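Local coordinates for putative hemin storage protein (Bordetella bronchiseptica, PDB 6AU1), which cleaves deacetylated poly-beta-1,6-N-acetylglucosamine through its C-terminal glycoside hydrolase domain, the part modelled here, and can disrupt bacterial biofilms, at residues P5-V10 / P41-L46; M229-N234 / S259-A264; R233-Q238 / Q251-F256. One frame throughout, in Å; residues are numbered along the deposited sequence.

Contact 1: P5-V10 / P41-L46; sequences PIERIV and PSAVYL
Ile-9 pairs with Ala-43 and Val-10 with Val-44 on the first two parallel strands of a TIM barrel, 8-12 and 43-47, joined by a beta-alpha-beta crossover through helix 22-39. The backbone ladder zigzags: Ser-42 N gives to Arg-8 O (2.8 Å), Val-10 N to Ala-43 O (3.1 Å) and Tyr-45 N to Val-10 O (2.8 Å).

Where the two strands begin, polar side chains carry the pairing on. With chi1 at 59°, Ser-42 places OG between its own N and carbonyl carbon, facing Glu-7 and the backbone of Arg-8. There it accepts the N-H of Arg-8 (2.9 Å) and lies 2.7 Å from OE1 of Glu-7, whose chain bends back at chi2.

Apolar packing differs on the two faces. Toward the barrel interior, Ile-9 lies across one face of the Tyr-45 ring, a CH-pi contact with CB 4.3 Å from the centroid, and also meets Ile-298 and Glu-300 of strand 297-305. On the outer face, Val-10 CG2 touches Pro-41 CB. A water in the plane of the Tyr-45 ring bridges the two segments, donating to Glu-7 OE1 at 3.0 Å and lying 2.7 Å from Tyr-45 OH.

Contact 2: M229-N234 / S259-A264; sequences MVVARN and SYDFVA
Arg-233 lays its CB squarely over the centre of the ring of Tyr-260, a residue of the loop leading into strand 262-266; this CH-pi contact measures 3.7 Å from CB to the centroid. From there the arginine runs on, CG trans to the backbone N (chi1 -179°) and the chain extended to NE, until its guanidinium stands nearly perpendicular to the ring (88°). NH1 then gives a fairly straight bond to Tyr-260 OH (3.0 Å), which lies at the edge of the guanidinium and close to its plane. The other face of the tyrosine is backed by Ser-259 CB, and Val-231 CG2 meets the ring edge.

At the start of the parallel strands Asp-261 takes over. Its OD2 accepts Val-231 N at 2.8 Å through the anti lone pair, almost in line (170°), while Val-231 O receives Phe-262 N (3.2 Å) and, weakly, Asp-261 N. Further along, Ala-264 N binds Arg-233 O at 2.9 Å; the bond from Arg-233 N to Phe-262 O is weak. Toward the barrel interior Ala-232 CB packs on Phe-262 CB (4.0 Å), and Asn-234 reaches across with ND2, lying 3.4 Å from Ala-264 CB and making a weak bond to Ala-264 O.

A second shell positions these groups: Tyr-260 OH is also bonded to Thr-213, Arg-233 NH2 to Ala-163 O, and Asp-261 has a long, weak ion pair with Arg-217. On its other edge strand 230-235 is joined by backbone bonds to strand 156-159, while helix 195-223 packs outside against Arg-233 and Tyr-260, and helix 253-259 against Arg-233 and Val-263.

Contact 3: R233-Q238 / Q251-F256; sequences RNLYAQ and QSLPEF. With EDO (1,2-ethanediol), chain G.
Phe-256 wedges between Arg-233 and Leu-235 where helix 253-259 of the TIM barrel packs against the outside of strand 230-235. CZ of Phe-256 lies over the centre of the guanidinium, 3.2 Å from CZ of Arg-233, though the two planes are inclined by 39° rather than stacked flat. Leu-235 approaches the same ring differently, laying CD1 over one face, offset toward the rim, in a CH-pi contact 4.3 Å from the centroid. Asn-234 O meets the ring at its edge and in its plane, 3.6 Å from CE2.

In Leu-235 a chi1 of 173° carries CG away from the backbone N, toward Phe-256 and the helix. The two methyls then take different neighbours: CD1 serves Phe-256 and Gln-251, while CD2 meets Leu-253 CD1 at 3.7 Å, the two leucines crossing at about a right angle.

Gln-251 runs past Leu-235 in the opposite sense, extended beyond CG. Its OE1 accepts Tyr-236 N at 3.0 Å, the donor lying in the carbonyl plane and the bond close to straight (175°), so the amide holds the backbone at Tyr-236. Its NE2 is bonded to Ala-163 O, the carbonyl that also binds Arg-233, and the amide plane stands nearly perpendicular to the guanidinium.

The hydroxyl of Tyr-236 donates to O2 of a 1,2-ethanediol, probably from the crystallisation liquor and also held by Asp-161. At the helix start Ser-252 is the N-cap: its OG accepts Glu-255 N in a long, weak bond of 3.4 Å.

All three contacts reach the same closed barrel sheet; contacts 1 and 2 pair strands within it, and contact 3 backs it with a helix. Contact 1 comes first along the chain, on strands 8-12 and 43-47; contacts 2 and 3 follow, sharing Arg-233 and Asn-234 of strand 230-235. With helix 253-259 and strand 262-266 they describe one beta-alpha-beta unit, centres about 10 Å apart. Contacts 1 and 2, about 12 Å apart between centres, meet at the end of the barrel where the strands begin, Glu-7 CG touching Phe-262 CZ at 3.5 Å. Contacts 1 and 3, about 19 Å apart, do not touch. Strand 230-235 turns Ala-232 and Asn-234 to the interior and Arg-233 to the helix layer.

Contact 1: P5-V10 / P41-L46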
loop_
_atom_site.group_PDB
_atom_site.type_symbol
_atom_site.label_atom_id
_atom_site.label_comp_id
_atom_site.label_asym_id
_atom_site.label_seq_id
_atom_site.Cartn_x
_atom_site.Cartn_y
_atom_site.Cartn_z
ATOM N N PRO A 5 6.052 -10.313 -19.636
ATOM C CA PRO A 5 5.090 -9.556 -18.833
ATOM C C PRO A 5 5.716 -8.314 -18.201
ATOM O O PRO A 5 6.767 -8.411 -17.567
ATOM C CB PRO A 5 4.665 -10.567 -17.763
ATOM C CG PRO A 5 5.811 -11.561 -17.675
ATOM C CD PRO A 5 6.757 -11.320 -18.827
ATOM N N ILE A 6 5.080 -7.159 -18.382
ATOM C CA ILE A 6 5.623 -5.904 -17.872
ATOM C C ILE A 6 4.543 -5.081 -17.186
ATOM O O ILE A 6 3.448 -4.915 -17.726
ATOM C CB ILE A 6 6.259 -5.061 -19.005
ATOM C CG1 ILE A 6 7.401 -5.827 -19.668
ATOM C CG2 ILE A 6 6.784 -3.743 -18.467
ATOM C CD1 ILE A 6 8.071 -5.068 -20.783
ATOM N N GLU A 7 4.841 -4.572 -15.990
ATOM C CA GLU A 7 3.914 -3.666 -15.319
ATOM C C GLU A 7 4.470 -2.259 -15.333
ATOM O O GLU A 7 5.647 -2.034 -15.062
ATOM C CB GLU A 7 3.638 -4.095 -13.871
ATOM C CG GLU A 7 2.867 -5.401 -13.749
ATOM C CD GLU A 7 1.474 -5.330 -14.370
ATOM O OE1 GLU A 7 0.760 -4.338 -14.132
ATOM O OE2 GLU A 7 1.102 -6.273 -15.105
ATOM N N ARG A 8 3.610 -1.317 -15.674
ATOM C CA ARG A 8 3.943 0.093 -15.628
ATOM C C ARG A 8 2.755 0.732 -14.965
ATOM O O ARG A 8 1.674 0.751 -15.542
ATOM C CB ARG A 8 4.183 0.662 -17.034
ATOM C CG ARG A 8 5.308 -0.034 -17.804
ATOM C CD ARG A 8 6.663 0.343 -17.218
ATOM N NE ARG A 8 7.744 -0.582 -17.584
ATOM C CZ ARG A 8 8.369 -0.570 -18.751
ATOM N NH1 ARG A 8 8.000 0.298 -19.679
ATOM N NH2 ARG A 8 9.341 -1.434 -19.001
ATOM N N ILE A 9 2.915 1.192 -13.730
ATOM C CA ILE A 9 1.723 1.564 -12.987
ATOM C C ILE A 9 1.712 3.014 -12.549
ATOM O O ILE A 9 2.747 3.667 -12.452
ATOM C CB ILE A 9 1.522 0.643 -11.755
ATOM C CG1 ILE A 9 2.619 0.858 -10.707
ATOM C CG2 ILE A 9 1.486 -0.837 -12.194
ATOM C CD1 ILE A 9 2.283 1.922 -9.642
ATOM N N VAL A 10 0.507 3.512 -12.303
ATOM C CA VAL A 10 0.312 4.861 -11.800
ATOM C C VAL A 10 -0.576 4.749 -10.580
ATOM O O VAL A 10 -1.648 4.151 -10.650
ATOM C CB VAL A 10 -0.354 5.794 -12.850
ATOM C CG1 VAL A 10 -0.559 7.201 -12.261
ATOM C CG2 VAL A 10 0.472 5.862 -14.135
ATOM N N PRO A 41 -0.721 3.210 -18.984
ATOM C CA PRO A 41 -0.055 2.267 -18.080
ATOM C C PRO A 41 -0.750 0.904 -18.093
ATOM O O PRO A 41 -1.863 0.782 -18.613
ATOM C CB PRO A 41 -0.205 2.937 -16.707
ATOM C CG PRO A 41 -1.510 3.681 -16.834
ATOM C CD PRO A 41 -1.509 4.215 -18.241
ATOM N N SER A 42 -0.107 -0.115 -17.536
ATOM C CA SER A 42 -0.751 -1.420 -17.427
ATOM C C SER A 42 -1.882 -1.362 -16.403
ATOM O O SER A 42 -2.939 -1.963 -16.605
ATOM C CB SER A 42 0.263 -2.511 -17.052
ATOM O OG SER A 42 0.906 -2.229 -15.833
ATOM N N ALA A 43 -1.676 -0.600 -15.329
ATOM C CA ALA A 43 -2.644 -0.548 -14.241
ATOM C C ALA A 43 -2.611 0.793 -13.523
ATOM O O ALA A 43 -1.560 1.430 -13.447
ATOM C CB ALA A 43 -2.380 -1.678 -13.245
ATOM N N VAL A 44 -3.774 1.210 -13.025
ATOM C CA VAL A 44 -3.854 2.296 -12.051
ATOM C C VAL A 44 -4.157 1.715 -10.679
ATOM O O VAL A 44 -5.091 0.921 -10.523
ATOM C CB VAL A 44 -4.926 3.336 -12.436
ATOM C CG1 VAL A 44 -5.196 4.315 -11.266
ATOM C CG2 VAL A 44 -4.483 4.070 -13.688
ATOM N N TYR A 45 -3.351 2.093 -9.689
ATOM C CA TYR A 45 -3.608 1.722 -8.308
ATOM C C TYR A 45 -4.458 2.826 -7.692
ATOM O O TYR A 45 -3.957 3.915 -7.449
ATOM C CB TYR A 45 -2.302 1.560 -7.524
ATOM C CG TYR A 45 -1.433 0.389 -7.950
ATOM C CD1 TYR A 45 -1.880 -0.554 -8.867
ATOM C CD2 TYR A 45 -0.175 0.208 -7.383
ATOM C CE1 TYR A 45 -1.067 -1.633 -9.237
ATOM C CE2 TYR A 45 0.632 -0.857 -7.739
ATOM C CZ TYR A 45 0.182 -1.775 -8.655
ATOM O OH TYR A 45 0.998 -2.835 -8.996
ATOM N N LEU A 46 -5.739 2.546 -7.471
ATOM C CA LEU A 46 -6.701 3.606 -7.201
ATOM C C LEU A 46 -7.138 3.637 -5.724
ATOM O O LEU A 46 -7.699 2.674 -5.211
ATOM C CB LEU A 46 -7.918 3.432 -8.125
ATOM C CG LEU A 46 -8.926 4.579 -8.066
ATOM C CD1 LEU A 46 -8.283 5.861 -8.600
ATOM C CD2 LEU A 46 -10.162 4.213 -8.898
HETATM O O HOH W 1 0.353 -4.309 -11.191
#

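Contact 2: M229-N234 / S259-A264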
loop_
_atom_site.group_PDB
_atom_site.type_symbol
_atom_site.label_atom_id
_atom_site.label_comp_id
_atom_site.label_asym_id
_atom_site.label_seq_id
_atom_site.Cartn_x
_atom_site.Cartn_y
_atom_site.Cartn_z
ATOM N N MET A 229 -8.189 -12.682 -9.141
ATOM C CA MET A 229 -7.997 -11.439 -8.394
ATOM C C MET A 229 -6.511 -11.258 -8.080
ATOM O O MET A 229 -5.965 -11.931 -7.209
ATOM C CB MET A 229 -8.830 -11.443 -7.109
ATOM C CG MET A 229 -8.661 -10.211 -6.214
ATOM S SD MET A 229 -9.126 -8.642 -6.990
ATOM C CE MET A 229 -10.732 -9.038 -7.654
ATOM N N VAL A 230 -5.865 -10.349 -8.803
ATOM C CA VAL A 230 -4.441 -10.085 -8.634
ATOM C C VAL A 230 -4.210 -9.290 -7.363
ATOM O O VAL A 230 -4.994 -8.404 -7.047
ATOM C CB VAL A 230 -3.878 -9.301 -9.827
ATOM C CG1 VAL A 230 -2.365 -9.169 -9.726
ATOM C CG2 VAL A 230 -4.277 -9.972 -11.132
ATOM N N VAL A 231 -3.155 -9.607 -6.620
ATOM C CA VAL A 231 -2.843 -8.814 -5.431
ATOM C C VAL A 231 -1.408 -8.295 -5.405
ATOM O O VAL A 231 -0.460 -8.982 -5.802
ATOM C CB VAL A 231 -3.108 -9.607 -4.111
ATOM C CG1 VAL A 231 -4.603 -9.940 -3.983
ATOM C CG2 VAL A 231 -2.246 -10.873 -4.031
ATOM N N ALA A 232 -1.266 -7.061 -4.934
ATOM C CA ALA A 232 0.037 -6.454 -4.696
ATOM C C ALA A 232 0.062 -5.912 -3.279
ATOM O O ALA A 232 -0.997 -5.672 -2.687
ATOM C CB ALA A 232 0.314 -5.336 -5.702
ATOM N N ARG A 233 1.252 -5.723 -2.727
ATOM C CA ARG A 233 1.352 -5.076 -1.416
ATOM C C ARG A 233 2.537 -4.120 -1.402
ATOM O O ARG A 233 3.590 -4.434 -1.949
ATOM C CB ARG A 233 1.484 -6.121 -0.301
ATOM C CG ARG A 233 1.572 -5.499 1.124
ATOM C CD ARG A 233 1.395 -6.557 2.217
ATOM N NE ARG A 233 1.808 -6.046 3.527
ATOM C CZ ARG A 233 2.103 -6.822 4.567
ATOM N NH1 ARG A 233 1.996 -8.149 4.466
ATOM N NH2 ARG A 233 2.524 -6.269 5.703
ATOM N N ASN A 234 2.357 -2.948 -0.792
ATOM C CA ASN A 234 3.459 -2.006 -0.602
ATOM C C ASN A 234 4.505 -2.549 0.363
ATOM O O ASN A 234 4.173 -3.025 1.461
ATOM C CB ASN A 234 2.960 -0.661 -0.052
ATOM C CG ASN A 234 2.252 0.181 -1.088
ATOM O OD1 ASN A 234 1.193 0.723 -0.812
ATOM N ND2 ASN A 234 2.856 0.335 -2.268
ATOM N N SER A 259 4.112 -14.646 -1.725
ATOM C CA SER A 259 2.682 -14.563 -1.432
ATOM C C SER A 259 1.877 -13.598 -2.299
ATOM O O SER A 259 0.668 -13.773 -2.453
ATOM C CB SER A 259 2.489 -14.179 0.032
ATOM O OG SER A 259 3.245 -15.030 0.880
ATOM N N TYR A 260 2.521 -12.576 -2.848
ATOM C CA TYR A 260 1.784 -11.605 -3.663
ATOM C C TYR A 260 2.139 -11.761 -5.130
ATOM O O TYR A 260 3.222 -12.227 -5.466
ATOM C CB TYR A 260 2.059 -10.168 -3.193
ATOM C CG TYR A 260 1.670 -9.976 -1.748
ATOM C CD1 TYR A 260 0.339 -9.861 -1.385
ATOM C CD2 TYR A 260 2.635 -9.961 -0.741
ATOM C CE1 TYR A 260 -0.027 -9.707 -0.060
ATOM C CE2 TYR A 260 2.281 -9.820 0.576
ATOM C CZ TYR A 260 0.955 -9.699 0.916
ATOM O OH TYR A 260 0.599 -9.572 2.234
ATOM N N ASP A 261 1.214 -11.384 -6.008
ATOM C CA ASP A 261 1.512 -11.433 -7.431
ATOM C C ASP A 261 2.569 -10.405 -7.779
ATOM O O ASP A 261 3.469 -10.672 -8.583
ATOM C CB ASP A 261 0.260 -11.200 -8.253
ATOM C CG ASP A 261 -0.770 -12.270 -8.027
ATOM O OD1 ASP A 261 -0.535 -13.406 -8.480
ATOM O OD2 ASP A 261 -1.801 -11.978 -7.391
ATOM N N PHE A 262 2.459 -9.238 -7.151
ATOM C CA PHE A 262 3.436 -8.175 -7.317
ATOM C C PHE A 262 3.790 -7.556 -5.989
ATOM O O PHE A 262 2.945 -7.432 -5.098
ATOM C CB PHE A 262 2.913 -7.092 -8.262
ATOM C CG PHE A 262 2.684 -7.588 -9.657
ATOM C CD1 PHE A 262 3.761 -7.889 -10.474
ATOM C CD2 PHE A 262 1.403 -7.774 -10.141
ATOM C CE1 PHE A 262 3.559 -8.351 -11.763
ATOM C CE2 PHE A 262 1.198 -8.239 -11.419
ATOM C CZ PHE A 262 2.280 -8.529 -12.228
ATOM N N VAL A 263 5.054 -7.175 -5.863
ATOM C CA VAL A 263 5.530 -6.445 -4.694
ATOM C C VAL A 263 5.701 -4.993 -5.098
ATOM O O VAL A 263 6.497 -4.697 -5.998
ATOM C CB VAL A 263 6.865 -7.009 -4.184
ATOM C CG1 VAL A 263 7.405 -6.150 -3.038
ATOM C CG2 VAL A 263 6.691 -8.450 -3.734
ATOM N N ALA A 264 4.929 -4.102 -4.477
ATOM C CA ALA A 264 5.000 -2.675 -4.795
ATOM C C ALA A 264 6.042 -2.014 -3.902
ATOM O O ALA A 264 5.725 -1.454 -2.845
ATOM C CB ALA A 264 3.641 -2.005 -4.628
#

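Contact 3: R233-Q238 / Q251-F256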
loop_
_atom_site.group_PDB
_atom_site.type_symbol
_atom_site.label_atom_id
_atom_site.label_comp_id
_atom_site.label_asym_id
_atom_site.label_seq_id
_atom_site.Cartn_x
_atom_site.Cartn_y
_atom_site.Cartn_z
ATOM N N ARG A 233 1.252 -5.723 -2.727
ATOM C CA ARG A 233 1.352 -5.076 -1.416
ATOM C C ARG A 233 2.537 -4.120 -1.402
ATOM O O ARG A 233 3.590 -4.434 -1.949
ATOM C CB ARG A 233 1.484 -6.121 -0.301
ATOM C CG ARG A 233 1.572 -5.499 1.124
ATOM C CD ARG A 233 1.395 -6.557 2.217
ATOM N NE ARG A 233 1.808 -6.046 3.527
ATOM C CZ ARG A 233 2.103 -6.822 4.567
ATOM N NH1 ARG A 233 1.996 -8.149 4.466
ATOM N NH2 ARG A 233 2.524 -6.269 5.703
ATOM N N ASN A 234 2.357 -2.948 -0.792
ATOM C CA ASN A 234 3.459 -2.006 -0.602
ATOM C C ASN A 234 4.505 -2.549 0.363
ATOM O O ASN A 234 4.173 -3.025 1.461
ATOM C CB ASN A 234 2.960 -0.661 -0.052
ATOM C CG ASN A 234 2.252 0.181 -1.088
ATOM O OD1 ASN A 234 1.193 0.723 -0.812
ATOM N ND2 ASN A 234 2.856 0.335 -2.268
ATOM N N LEU A 235 5.764 -2.442 -0.044
ATOM C CA LEU A 235 6.901 -2.870 0.767
ATOM C C LEU A 235 7.847 -1.690 0.947
ATOM O O LEU A 235 8.218 -1.026 -0.031
ATOM C CB LEU A 235 7.633 -4.041 0.087
ATOM C CG LEU A 235 8.948 -4.530 0.705
ATOM C CD1 LEU A 235 8.729 -5.041 2.134
ATOM C CD2 LEU A 235 9.543 -5.620 -0.166
ATOM N N TYR A 236 8.228 -1.431 2.191
ATOM C CA TYR A 236 9.224 -0.403 2.483
ATOM C C TYR A 236 10.627 -0.835 2.042
ATOM O O TYR A 236 10.944 -2.021 2.028
ATOM C CB TYR A 236 9.232 -0.092 3.974
ATOM C CG TYR A 236 8.146 0.858 4.413
ATOM C CD1 TYR A 236 8.300 2.234 4.257
ATOM C CD2 TYR A 236 6.970 0.388 4.991
ATOM C CE1 TYR A 236 7.307 3.117 4.662
ATOM C CE2 TYR A 236 5.972 1.269 5.404
ATOM C CZ TYR A 236 6.150 2.625 5.233
ATOM O OH TYR A 236 5.168 3.504 5.640
ATOM N N ALA A 237 11.476 0.138 1.720
ATOM C CA ALA A 237 12.820 -0.161 1.229
ATOM C C ALA A 237 13.768 -0.659 2.319
ATOM O O ALA A 237 14.677 -1.430 2.026
ATOM C CB ALA A 237 13.415 1.061 0.558
ATOM N N GLN A 238 13.599 -0.210 3.563
ATOM C CA GLN A 238 14.593 -0.584 4.579
ATOM C C GLN A 238 14.687 -2.118 4.791
ATOM O O GLN A 238 15.797 -2.655 4.854
ATOM C CB GLN A 238 14.313 0.148 5.909
ATOM C CG GLN A 238 15.465 0.115 6.890
ATOM C CD GLN A 238 15.237 0.979 8.133
ATOM O OE1 GLN A 238 14.346 1.834 8.167
ATOM N NE2 GLN A 238 16.054 0.755 9.162
ATOM N N GLN A 251 7.549 -6.626 7.706
ATOM C CA GLN A 251 7.510 -6.862 6.259
ATOM C C GLN A 251 8.814 -7.516 5.829
ATOM O O GLN A 251 9.826 -7.351 6.496
ATOM C CB GLN A 251 7.316 -5.558 5.488
ATOM C CG GLN A 251 6.111 -4.723 5.906
ATOM C CD GLN A 251 5.954 -3.498 5.034
ATOM O OE1 GLN A 251 6.896 -3.070 4.379
ATOM N NE2 GLN A 251 4.755 -2.926 5.020
ATOM N N SER A 252 8.796 -8.224 4.701
ATOM C CA SER A 252 9.944 -9.018 4.254
ATOM C C SER A 252 9.878 -9.220 2.748
ATOM O O SER A 252 8.828 -9.566 2.236
ATOM C CB SER A 252 9.961 -10.382 4.953
ATOM O OG SER A 252 10.755 -11.309 4.253
ATOM N N LEU A 253 10.988 -9.021 2.039
ATOM C CA LEU A 253 10.956 -9.193 0.588
ATOM C C LEU A 253 10.753 -10.660 0.182
ATOM O O LEU A 253 9.882 -10.940 -0.642
ATOM C CB LEU A 253 12.221 -8.624 -0.063
ATOM C CG LEU A 253 12.325 -8.834 -1.575
ATOM C CD1 LEU A 253 11.099 -8.257 -2.300
ATOM C CD2 LEU A 253 13.606 -8.212 -2.100
ATOM N N PRO A 254 11.527 -11.605 0.758
ATOM C CA PRO A 254 11.313 -13.004 0.349
ATOM C C PRO A 254 9.894 -13.512 0.600
ATOM O O PRO A 254 9.332 -14.212 -0.250
ATOM C CB PRO A 254 12.305 -13.783 1.223
ATOM C CG PRO A 254 13.337 -12.809 1.590
ATOM C CD PRO A 254 12.675 -11.482 1.679
ATOM N N GLU A 255 9.335 -13.172 1.758
ATOM C CA GLU A 255 7.999 -13.631 2.112
ATOM C C GLU A 255 6.943 -12.959 1.233
ATOM O O GLU A 255 5.954 -13.590 0.864
ATOM C CB GLU A 255 7.706 -13.365 3.589
ATOM C CG GLU A 255 8.583 -14.177 4.545
ATOM C CD GLU A 255 8.384 -15.674 4.387
ATOM O OE1 GLU A 255 7.226 -16.106 4.208
ATOM O OE2 GLU A 255 9.384 -16.420 4.435
ATOM N N PHE A 256 7.152 -11.688 0.905
ATOM C CA PHE A 256 6.219 -10.980 0.020
ATOM C C PHE A 256 6.243 -11.609 -1.360
ATOM O O PHE A 256 5.192 -11.804 -1.986
ATOM C CB PHE A 256 6.560 -9.488 -0.101
ATOM C CG PHE A 256 5.967 -8.615 0.989
ATOM C CD1 PHE A 256 5.804 -9.087 2.283
ATOM C CD2 PHE A 256 5.591 -7.311 0.704
ATOM C CE1 PHE A 256 5.261 -8.260 3.280
ATOM C CE2 PHE A 256 5.040 -6.487 1.695
ATOM C CZ PHE A 256 4.897 -6.966 2.985
HETATM C C1 EDO G . 2.207 4.574 6.982
HETATM O O1 EDO G . 1.073 3.935 6.365
HETATM C C2 EDO G . 2.847 3.629 7.995
HETATM O O2 EDO G . 3.489 2.548 7.308
#